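Local coordinates for tyrocidine synthase 2 (Brevibacillus parabrevis, PDB 6TA8), which belongs to the large multidomain synthetases and is modelled here as a condensation domain, at residues Gln41-Phe44 against Phe45-Phe49; Arg245-Lys248 against His249-Thr252; Ala256-Val259 against Pro260-Glu263; Leu451-Ser454 against Tyr455-His458. All coordinates share one frame; numbering follows the deposited sequence.

Along the chain the four contacts follow in series within one condensation domain. Contact 1 lies on the last part of helix 39-46 and the turn after it, and its centre lies about 19 Å from that of contact 2, with nearest atoms about 6 Å apart. Contacts 2 and 3 sit at the two ends of strand 250-256, an outermost strand of the six-stranded mixed sheet: 245-252 leads into it and 256-263 leads out into helix 259-267, with centres about 29 Å apart. Contact 4, on helix 445-466, packs against the same strand; its centre is about 15 Å from that of contact 3, and Arg456 touches Ala256 and Leu257. Three of the four contacts thus gather round one edge strand.

Contact 1: residues Gln41-Phe44 against Phe45-Phe49; sequences QKWF and FANNF
Phe44, Phe45 and Phe49 form an aromatic cluster at the C-terminal end of helix 39-46 in the condensation domain. Phe44 turns its edge toward the face of Phe45, a T-shaped pair with centroids 5.3 Å apart and planes at 77°, and its CD2 stands over the centre of that ring. Phe49 meets Phe44 obliquely, with Phe49 CD2 3.5 Å from Phe44 CE1. Trp55 extends the cluster, stacking on Phe49 and meeting Phe44 as well.

Backbone bonds continue the helix: Ala46 N donates to Lys42 O at 3.0 Å, whereas the bond from Phe45 N to Gln41 O is weak. Asn48, with positive phi, leaves the helical path, and one water bridges the turn by donating to Phe44 O and accepting from Phe49 N.

The side chain of Asn47 folds back on the last turn. Its ND2 gives a hydrogen bond to Trp43 O at 2.8 Å, bent to 132° at the hydrogen, and the same nitrogen lies over one face of the Trp43 indole. With CG anti to the backbone N (chi1 166°), the indole presents one face to this amide, whose plane is nearly perpendicular to it; Asn47 ND2 comes 3.2 Å from Trp43 CE2, toward the rim of the ring.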
loop_
_atom_site.group_PDB
_atom_site.type_symbol
_atom_site.label_atom_id
_atom_site.label_comp_id
_atom_site.label_asym_id
_atom_site.label_seq_id
_atom_site.Cartn_x
_atom_site.Cartn_y
_atom_site.Cartn_z
ATOM N N GLN A 41 8.638 7.100 -5.046
ATOM C CA GLN A 41 9.335 7.973 -4.111
ATOM C C GLN A 41 9.359 9.410 -4.613
ATOM O O GLN A 41 9.206 10.349 -3.822
ATOM C CB GLN A 41 10.755 7.459 -3.875
ATOM C CG GLN A 41 10.822 6.227 -2.986
ATOM C CD GLN A 41 12.211 5.629 -2.925
ATOM O OE1 GLN A 41 13.010 5.789 -3.849
ATOM N NE2 GLN A 41 12.509 4.934 -1.833
ATOM N N LYS A 42 9.546 9.600 -5.922
ATOM C CA LYS A 42 9.474 10.939 -6.498
ATOM C C LYS A 42 8.078 11.527 -6.347
ATOM O O LYS A 42 7.924 12.727 -6.093
ATOM C CB LYS A 42 9.876 10.899 -7.973
ATOM C CG LYS A 42 11.341 11.193 -8.242
ATOM C CD LYS A 42 11.564 11.517 -9.713
ATOM C CE LYS A 42 12.980 11.999 -9.973
ATOM N NZ LYS A 42 13.974 10.897 -9.852
ATOM N N TRP A 43 7.047 10.693 -6.505
ATOM C CA TRP A 43 5.674 11.165 -6.360
ATOM C C TRP A 43 5.388 11.637 -4.941
ATOM O O TRP A 43 4.582 12.554 -4.743
ATOM C CB TRP A 43 4.703 10.054 -6.765
ATOM C CG TRP A 43 3.283 10.292 -6.356
ATOM C CD1 TRP A 43 2.327 10.959 -7.065
ATOM C CD2 TRP A 43 2.652 9.854 -5.146
ATOM N NE1 TRP A 43 1.142 10.968 -6.369
ATOM C CE2 TRP A 43 1.316 10.297 -5.187
ATOM C CE3 TRP A 43 3.090 9.136 -4.028
ATOM C CZ2 TRP A 43 0.413 10.044 -4.156
ATOM C CZ3 TRP A 43 2.192 8.885 -3.007
ATOM C CH2 TRP A 43 0.870 9.338 -3.077
ATOM N N PHE A 44 6.038 11.032 -3.945
ATOM C CA PHE A 44 5.816 11.436 -2.560
ATOM C C PHE A 44 6.378 12.827 -2.291
ATOM O O PHE A 44 5.741 13.640 -1.612
ATOM C CB PHE A 44 6.436 10.409 -1.611
ATOM C CG PHE A 44 6.449 10.838 -0.171
ATOM C CD1 PHE A 44 5.315 10.716 0.614
ATOM C CD2 PHE A 44 7.601 11.355 0.403
ATOM C CE1 PHE A 44 5.326 11.108 1.940
ATOM C CE2 PHE A 44 7.618 11.751 1.728
ATOM C CZ PHE A 44 6.478 11.626 2.497
ATOM N N PHE A 45 7.569 13.120 -2.818
ATOM C CA PHE A 45 8.187 14.419 -2.583
ATOM C C PHE A 45 7.564 15.516 -3.437
ATOM O O PHE A 45 7.485 16.667 -2.995
ATOM C CB PHE A 45 9.690 14.339 -2.844
ATOM C CG PHE A 45 10.441 13.558 -1.805
ATOM C CD1 PHE A 45 10.619 14.071 -0.532
ATOM C CD2 PHE A 45 10.963 12.310 -2.099
ATOM C CE1 PHE A 45 11.304 13.355 0.429
ATOM C CE2 PHE A 45 11.649 11.589 -1.143
ATOM C CZ PHE A 45 11.821 12.113 0.123
ATOM N N ALA A 46 7.120 15.183 -4.653
ATOM C CA ALA A 46 6.480 16.176 -5.508
ATOM C C ALA A 46 5.162 16.667 -4.929
ATOM O O ALA A 46 4.709 17.759 -5.285
ATOM C CB ALA A 46 6.253 15.600 -6.908
ATOM N N ASN A 47 4.534 15.884 -4.049
ATOM C CA ASN A 47 3.299 16.329 -3.415
ATOM C C ASN A 47 3.558 17.432 -2.397
ATOM O O ASN A 47 2.663 18.241 -2.125
ATOM C CB ASN A 47 2.598 15.147 -2.747
ATOM C CG ASN A 47 1.629 14.447 -3.674
ATOM O OD1 ASN A 47 0.571 14.984 -4.006
ATOM N ND2 ASN A 47 1.983 13.240 -4.098
ATOM N N ASN A 48 4.766 17.481 -1.833
ATOM C CA ASN A 48 5.146 18.472 -0.826
ATOM C C ASN A 48 4.188 18.433 0.366
ATOM O O ASN A 48 3.504 19.405 0.689
ATOM C CB ASN A 48 5.219 19.878 -1.438
ATOM C CG ASN A 48 6.645 20.338 -1.674
ATOM O OD1 ASN A 48 7.386 20.611 -0.729
ATOM N ND2 ASN A 48 7.037 20.428 -2.941
ATOM N N PHE A 49 4.151 17.272 1.017
ATOM C CA PHE A 49 3.284 17.084 2.168
ATOM C C PHE A 49 3.754 17.927 3.346
ATOM O O PHE A 49 4.946 18.196 3.513
ATOM C CB PHE A 49 3.247 15.611 2.580
ATOM C CG PHE A 49 2.565 14.714 1.587
ATOM C CD1 PHE A 49 1.211 14.845 1.330
ATOM C CD2 PHE A 49 3.277 13.728 0.923
ATOM C CE1 PHE A 49 0.581 14.017 0.421
ATOM C CE2 PHE A 49 2.651 12.897 0.014
ATOM C CZ PHE A 49 1.301 13.041 -0.236
HETATM O O HOH W 1 6.202 15.216 0.377
#

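Contact 2: residues Arg245-Lys248 against His249-Thr252; sequences RKQK and HTRT
The imidazole of His249 carries Lys248 CG over one face, where a turn of 3-10 geometry at Gln247-Lys248 leads into edge strand 250-256. This CH-pi contact places Lys248 CG 3.7 Å from the His249 ring centroid, offset toward the rim. Lys248 CG stands between its backbone N and carbonyl carbon (chi1 59°), which lays the chain alongside the imidazole, both side chains pointing the same way. Lys246 O lies at the ring edge, near its plane, and His249 NE2 has a weak hydrogen bond to Asp244.

The second flat group, the guanidinium of Arg251, meets Lys248 O at its edge and in its plane. Arg251 NH1 donates to Lys248 O at 3.1 Å and also to Thr250 O at 3.2 Å, so one nitrogen ties the turn to the start of the strand.

Across the turn, Thr250 N donates to Gln247 O at 3.1 Å, from above the carbonyl plane. The side chains repeat the link. Gln247 is bent at chi2 (76°), bringing its amide oxygen back to the threonine hydroxyl, which also bonds Arg417. Thr250 OG1 donates to Gln247 OE1 at 2.8 Å, approaching from above the plane of that amide.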
loop_
_atom_site.group_PDB
_atom_site.type_symbol
_atom_site.label_atom_id
_atom_site.label_comp_id
_atom_site.label_asym_id
_atom_site.label_seq_id
_atom_site.Cartn_x
_atom_site.Cartn_y
_atom_site.Cartn_z
ATOM N N ARG A 245 -7.875 20.175 2.252
ATOM C CA ARG A 245 -7.633 18.754 2.043
ATOM C C ARG A 245 -6.801 18.137 3.161
ATOM O O ARG A 245 -6.142 17.115 2.942
ATOM C CB ARG A 245 -6.958 18.527 0.689
ATOM C CG ARG A 245 -7.081 19.702 -0.269
ATOM C CD ARG A 245 -6.964 19.255 -1.719
ATOM N NE ARG A 245 -8.216 18.702 -2.229
ATOM C CZ ARG A 245 -9.227 19.436 -2.681
ATOM N NH1 ARG A 245 -9.139 20.760 -2.688
ATOM N NH2 ARG A 245 -10.328 18.847 -3.128
ATOM N N LYS A 246 -6.820 18.734 4.351
ATOM C CA LYS A 246 -6.026 18.227 5.460
ATOM C C LYS A 246 -6.537 16.865 5.915
ATOM O O LYS A 246 -7.720 16.541 5.784
ATOM C CB LYS A 246 -6.044 19.216 6.626
ATOM C CG LYS A 246 -5.168 20.440 6.408
ATOM C CD LYS A 246 -4.980 21.229 7.695
ATOM C CE LYS A 246 -6.297 21.792 8.199
ATOM N NZ LYS A 246 -6.120 22.588 9.446
ATOM N N GLN A 247 -5.621 16.059 6.457
ATOM C CA GLN A 247 -5.954 14.691 6.836
ATOM C C GLN A 247 -6.796 14.620 8.104
ATOM O O GLN A 247 -7.400 13.575 8.370
ATOM C CB GLN A 247 -4.674 13.875 7.020
ATOM C CG GLN A 247 -4.859 12.376 6.859
ATOM C CD GLN A 247 -5.004 11.958 5.410
ATOM O OE1 GLN A 247 -6.020 11.386 5.014
ATOM N NE2 GLN A 247 -3.985 12.241 4.608
ATOM N N LYS A 248 -6.853 15.698 8.891
ATOM C CA LYS A 248 -7.620 15.667 10.131
ATOM C C LYS A 248 -9.111 15.476 9.886
ATOM O O LYS A 248 -9.816 14.986 10.774
ATOM C CB LYS A 248 -7.381 16.948 10.931
ATOM C CG LYS A 248 -7.768 18.223 10.200
ATOM C CD LYS A 248 -7.602 19.440 11.093
ATOM C CE LYS A 248 -6.170 19.572 11.586
ATOM N NZ LYS A 248 -6.032 20.642 12.613
ATOM N N HIS A 249 -9.604 15.840 8.704
ATOM C CA HIS A 249 -11.011 15.692 8.362
ATOM C C HIS A 249 -11.316 14.368 7.673
ATOM O O HIS A 249 -12.412 14.207 7.126
ATOM C CB HIS A 249 -11.459 16.853 7.470
ATOM C CG HIS A 249 -11.092 18.202 8.005
ATOM N ND1 HIS A 249 -11.817 18.833 8.992
ATOM C CD2 HIS A 249 -10.076 19.039 7.691
ATOM C CE1 HIS A 249 -11.264 20.002 9.263
ATOM N NE2 HIS A 249 -10.204 20.151 8.486
ATOM N N THR A 250 -10.381 13.422 7.689
ATOM C CA THR A 250 -10.567 12.157 6.994
ATOM C C THR A 250 -11.344 11.177 7.864
ATOM O O THR A 250 -10.983 10.937 9.021
ATOM C CB THR A 250 -9.216 11.557 6.604
ATOM O OG1 THR A 250 -8.639 12.325 5.539
ATOM C CG2 THR A 250 -9.380 10.116 6.149
ATOM N N ARG A 251 -12.410 10.612 7.303
ATOM C CA ARG A 251 -13.193 9.578 7.957
ATOM C C ARG A 251 -13.252 8.347 7.062
ATOM O O ARG A 251 -13.069 8.429 5.845
ATOM C CB ARG A 251 -14.610 10.067 8.279
ATOM C CG ARG A 251 -14.657 11.277 9.196
ATOM C CD ARG A 251 -14.039 10.971 10.550
ATOM N NE ARG A 251 -14.236 12.062 11.500
ATOM C CZ ARG A 251 -13.350 13.026 11.726
ATOM N NH1 ARG A 251 -12.196 13.037 11.071
ATOM N NH2 ARG A 251 -13.613 13.978 12.608
ATOM N N THR A 252 -13.507 7.196 7.680
ATOM C CA THR A 252 -13.536 5.922 6.973
ATOM C C THR A 252 -14.854 5.214 7.243
ATOM O O THR A 252 -15.299 5.137 8.392
ATOM C CB THR A 252 -12.368 5.019 7.393
ATOM O OG1 THR A 252 -12.503 4.676 8.779
ATOM C CG2 THR A 252 -11.037 5.723 7.173
#

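Contact 3: residues Ala256-Val259 against Pro260-Glu263; sequences ALTV and PQTE
Leu257 meets the first turn of helix 259-267 through CB, which lies 3.7 Å from Gln261 OE1 and also close to Thr262 OG1. The leucine and glutamine side chains cross at about a right angle, and Leu257 further packs on Leu432 of strand 431-439.

Thr258, the N-cap residue, makes most of the polar links. Its backbone N donates to Gln261 OE1 at 3.1 Å, with the donor tilted from the plane of the amide. In the reverse direction Gln261 N gives a weak capping bond of 3.4 Å to Thr258 OG1. The hydroxyl can take this role because it stands between the backbone N and the carbonyl carbon (chi1 64°), turned over the beginning of the helix. Gln261 in turn runs extended beyond CG, long enough for its amide to reach back past the cap to the threonine N-H.

Thr258 O is gripped twice by one residue. Thr262 N donates to it at 2.9 Å, nearly along the C=O axis, and Thr262 OG1 donates to it at the same length from above the carbonyl plane. The Thr262 hydroxyl also bonds Leu432 N, linking this first turn to the neighbouring strand.

Val259 begins the helix and presses its CG2 against the proline ring, 3.4 Å from Pro260 CD. Its carbonyl accepts a weak bond from Glu263 N.

Reciprocal bonds between Thr258 and Gln261 are the signature of a capping box, here with glutamine supplying the side-chain acceptor, at the point where edge strand 250-256 passes into helix 259-267.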
loop_
_atom_site.group_PDB
_atom_site.type_symbol
_atom_site.label_atom_id
_atom_site.label_comp_id
_atom_site.label_asym_id
_atom_site.label_seq_id
_atom_site.Cartn_x
_atom_site.Cartn_y
_atom_site.Cartn_z
ATOM N N ALA A 256 -18.067 -5.269 5.545
ATOM C CA ALA A 256 -17.436 -6.573 5.429
ATOM C C ALA A 256 -18.451 -7.601 4.952
ATOM O O ALA A 256 -19.663 -7.433 5.112
ATOM C CB ALA A 256 -16.823 -7.023 6.763
ATOM N N LEU A 257 -17.935 -8.672 4.359
ATOM C CA LEU A 257 -18.746 -9.794 3.914
ATOM C C LEU A 257 -18.590 -10.964 4.878
ATOM O O LEU A 257 -17.557 -11.118 5.533
ATOM C CB LEU A 257 -18.352 -10.230 2.501
ATOM C CG LEU A 257 -18.489 -9.195 1.382
ATOM C CD1 LEU A 257 -18.194 -9.830 0.033
ATOM C CD2 LEU A 257 -19.874 -8.570 1.391
ATOM N N THR A 258 -19.633 -11.786 4.962
ATOM C CA THR A 258 -19.582 -12.971 5.802
ATOM C C THR A 258 -18.575 -13.975 5.243
ATOM O O THR A 258 -18.239 -13.964 4.054
ATOM C CB THR A 258 -20.965 -13.614 5.910
ATOM O OG1 THR A 258 -21.381 -14.079 4.620
ATOM C CG2 THR A 258 -21.982 -12.611 6.431
ATOM N N VAL A 259 -18.090 -14.853 6.117
ATOM C CA VAL A 259 -17.069 -15.827 5.730
ATOM C C VAL A 259 -17.608 -16.898 4.779
ATOM O O VAL A 259 -16.803 -17.508 4.061
ATOM C CB VAL A 259 -16.403 -16.463 6.968
ATOM C CG1 VAL A 259 -16.110 -15.407 8.020
ATOM C CG2 VAL A 259 -17.235 -17.590 7.555
ATOM N N PRO A 260 -18.920 -17.182 4.709
ATOM C CA PRO A 260 -19.388 -18.003 3.582
ATOM C C PRO A 260 -19.419 -17.244 2.269
ATOM O O PRO A 260 -19.184 -17.844 1.214
ATOM C CB PRO A 260 -20.796 -18.442 4.015
ATOM C CG PRO A 260 -20.815 -18.268 5.486
ATOM C CD PRO A 260 -19.987 -17.052 5.720
ATOM N N GLN A 261 -19.708 -15.940 2.299
ATOM C CA GLN A 261 -19.697 -15.151 1.073
ATOM C C GLN A 261 -18.282 -14.954 0.543
ATOM O O GLN A 261 -18.085 -14.860 -0.673
ATOM C CB GLN A 261 -20.361 -13.794 1.309
ATOM C CG GLN A 261 -21.873 -13.845 1.443
ATOM C CD GLN A 261 -22.443 -12.570 2.035
ATOM O OE1 GLN A 261 -21.721 -11.777 2.641
ATOM N NE2 GLN A 261 -23.744 -12.366 1.863
ATOM N N THR A 262 -17.292 -14.891 1.435
ATOM C CA THR A 262 -15.918 -14.653 1.007
ATOM C C THR A 262 -15.299 -15.893 0.374
ATOM O O THR A 262 -14.644 -15.796 -0.670
ATOM C CB THR A 262 -15.070 -14.186 2.192
ATOM O OG1 THR A 262 -15.748 -13.129 2.881
ATOM C CG2 THR A 262 -13.719 -13.682 1.712
ATOM N N GLU A 263 -15.489 -17.063 0.989
ATOM C CA GLU A 263 -14.929 -18.289 0.427
ATOM C C GLU A 263 -15.580 -18.647 -0.901
ATOM O O GLU A 263 -14.926 -19.232 -1.772
ATOM C CB GLU A 263 -15.069 -19.442 1.421
ATOM C CG GLU A 263 -13.838 -19.662 2.286
ATOM C CD GLU A 263 -12.658 -20.198 1.496
ATOM O OE1 GLU A 263 -12.867 -21.082 0.640
ATOM O OE2 GLU A 263 -11.522 -19.733 1.731
#

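Contact 4: residues Leu451-Ser454 against Tyr455-His458; sequences LADS and YRKH
Ser454 O accepts a hydrogen bond from His458 ND1 at 2.7 Å, so the imidazole side chain takes up a backbone carbonyl one turn earlier in helix 445-466. The bond is fairly straight, 155° at the hydrogen, and the carbonyl oxygen meets the ring at its edge, tilted slightly from the ring plane. With His458 CG anti to its carbonyl carbon (chi1 -72°) and the ring turned about chi2, ND1 faces the Ser454 carbonyl; the side chain also touches Leu287 and Asp291 of helix 277-293.

The preceding carbonyls are satisfied by regular backbone bonds. Leu451 O accepts from Tyr455 N at 2.9 Å, Ala452 O from Arg456 N and Asp453 O from Lys457 N. Ser454 OG bonds Ser450 O, the preceding turn's carbonyl, while Lys457 bends back to place NZ 3.1 Å from Ser454 OG. The Tyr455 hydroxyl is satisfied by Leu281 O, across the interface with helix 277-293.

Charge pairing is looser. Asp453 and Arg456 run alongside each other in the same direction, and Asp453 OD1 stands 3.6 Å from Arg456 NH2, a long salt bridge that meets the guanidinium at its edge. The two planes are turned 42° apart.

Successive i to i+4 bonds and an i to i+3 ion pair mark this as alpha-helix, in contact with both helix 277-293 and edge strand 250-256 of the condensation domain, with a side chain-to-backbone bond from His458 to the Ser454 carbonyl.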
loop_
_atom_site.group_PDB
_atom_site.type_symbol
_atom_site.label_atom_id
_atom_site.label_comp_id
_atom_site.label_asym_id
_atom_site.label_seq_id
_atom_site.Cartn_x
_atom_site.Cartn_y
_atom_site.Cartn_z
ATOM N N LEU A 451 -22.771 4.776 -1.658
ATOM C CA LEU A 451 -21.817 4.168 -2.580
ATOM C C LEU A 451 -21.314 2.826 -2.063
ATOM O O LEU A 451 -21.067 1.912 -2.857
ATOM C CB LEU A 451 -20.645 5.122 -2.820
ATOM C CG LEU A 451 -19.474 4.608 -3.661
ATOM C CD1 LEU A 451 -19.935 4.225 -5.057
ATOM C CD2 LEU A 451 -18.366 5.649 -3.726
ATOM N N ALA A 452 -21.162 2.687 -0.744
ATOM C CA ALA A 452 -20.698 1.420 -0.189
ATOM C C ALA A 452 -21.789 0.359 -0.247
ATOM O O ALA A 452 -21.506 -0.815 -0.518
ATOM C CB ALA A 452 -20.218 1.619 1.246
ATOM N N ASP A 453 -23.041 0.747 0.011
ATOM C CA ASP A 453 -24.140 -0.204 -0.106
ATOM C C ASP A 453 -24.397 -0.583 -1.558
ATOM O O ASP A 453 -24.836 -1.706 -1.836
ATOM C CB ASP A 453 -25.406 0.370 0.532
ATOM C CG ASP A 453 -25.259 0.582 2.028
ATOM O OD1 ASP A 453 -24.209 0.199 2.584
ATOM O OD2 ASP A 453 -26.195 1.132 2.648
ATOM N N SER A 454 -24.134 0.333 -2.494
ATOM C CA SER A 454 -24.232 -0.008 -3.908
ATOM C C SER A 454 -23.066 -0.883 -4.350
ATOM O O SER A 454 -23.206 -1.675 -5.289
ATOM C CB SER A 454 -24.294 1.264 -4.755
ATOM O OG SER A 454 -25.429 2.044 -4.422
ATOM N N TYR A 455 -21.913 -0.751 -3.690
ATOM C CA TYR A 455 -20.775 -1.608 -4.001
ATOM C C TYR A 455 -20.989 -3.027 -3.491
ATOM O O TYR A 455 -20.480 -3.983 -4.088
ATOM C CB TYR A 455 -19.498 -1.009 -3.409
ATOM C CG TYR A 455 -18.224 -1.709 -3.822
ATOM C CD1 TYR A 455 -18.050 -2.175 -5.119
ATOM C CD2 TYR A 455 -17.188 -1.897 -2.915
ATOM C CE1 TYR A 455 -16.885 -2.813 -5.497
ATOM C CE2 TYR A 455 -16.019 -2.533 -3.287
ATOM C CZ TYR A 455 -15.873 -2.989 -4.579
ATOM O OH TYR A 455 -14.711 -3.622 -4.954
ATOM N N ARG A 456 -21.740 -3.185 -2.399
ATOM C CA ARG A 456 -22.010 -4.516 -1.867
ATOM C C ARG A 456 -23.091 -5.232 -2.669
ATOM O O ARG A 456 -22.984 -6.437 -2.920
ATOM C CB ARG A 456 -22.409 -4.420 -0.394
ATOM C CG ARG A 456 -23.078 -5.670 0.150
ATOM C CD ARG A 456 -23.014 -5.715 1.664
ATOM N NE ARG A 456 -23.447 -4.459 2.267
ATOM C CZ ARG A 456 -23.368 -4.190 3.565
ATOM N NH1 ARG A 456 -22.871 -5.091 4.402
ATOM N NH2 ARG A 456 -23.787 -3.020 4.029
ATOM N N LYS A 457 -24.135 -4.507 -3.084
ATOM C CA LYS A 457 -25.211 -5.117 -3.855
ATOM C C LYS A 457 -24.755 -5.604 -5.223
ATOM O O LYS A 457 -25.489 -6.360 -5.868
ATOM C CB LYS A 457 -26.372 -4.131 -4.016
ATOM C CG LYS A 457 -26.160 -3.065 -5.079
ATOM C CD LYS A 457 -27.483 -2.656 -5.709
ATOM C CE LYS A 457 -27.334 -1.407 -6.564
ATOM N NZ LYS A 457 -27.134 -0.183 -5.738
ATOM N N HIS A 458 -23.572 -5.195 -5.679
ATOM C CA HIS A 458 -22.993 -5.716 -6.910
ATOM C C HIS A 458 -21.977 -6.820 -6.666
ATOM O O HIS A 458 -21.825 -7.703 -7.516
ATOM C CB HIS A 458 -22.333 -4.585 -7.707
ATOM C CG HIS A 458 -23.310 -3.647 -8.342
ATOM N ND1 HIS A 458 -23.616 -2.415 -7.807
ATOM C CD2 HIS A 458 -24.057 -3.764 -9.466
ATOM C CE1 HIS A 458 -24.505 -1.810 -8.575
ATOM N NE2 HIS A 458 -24.789 -2.608 -9.590
#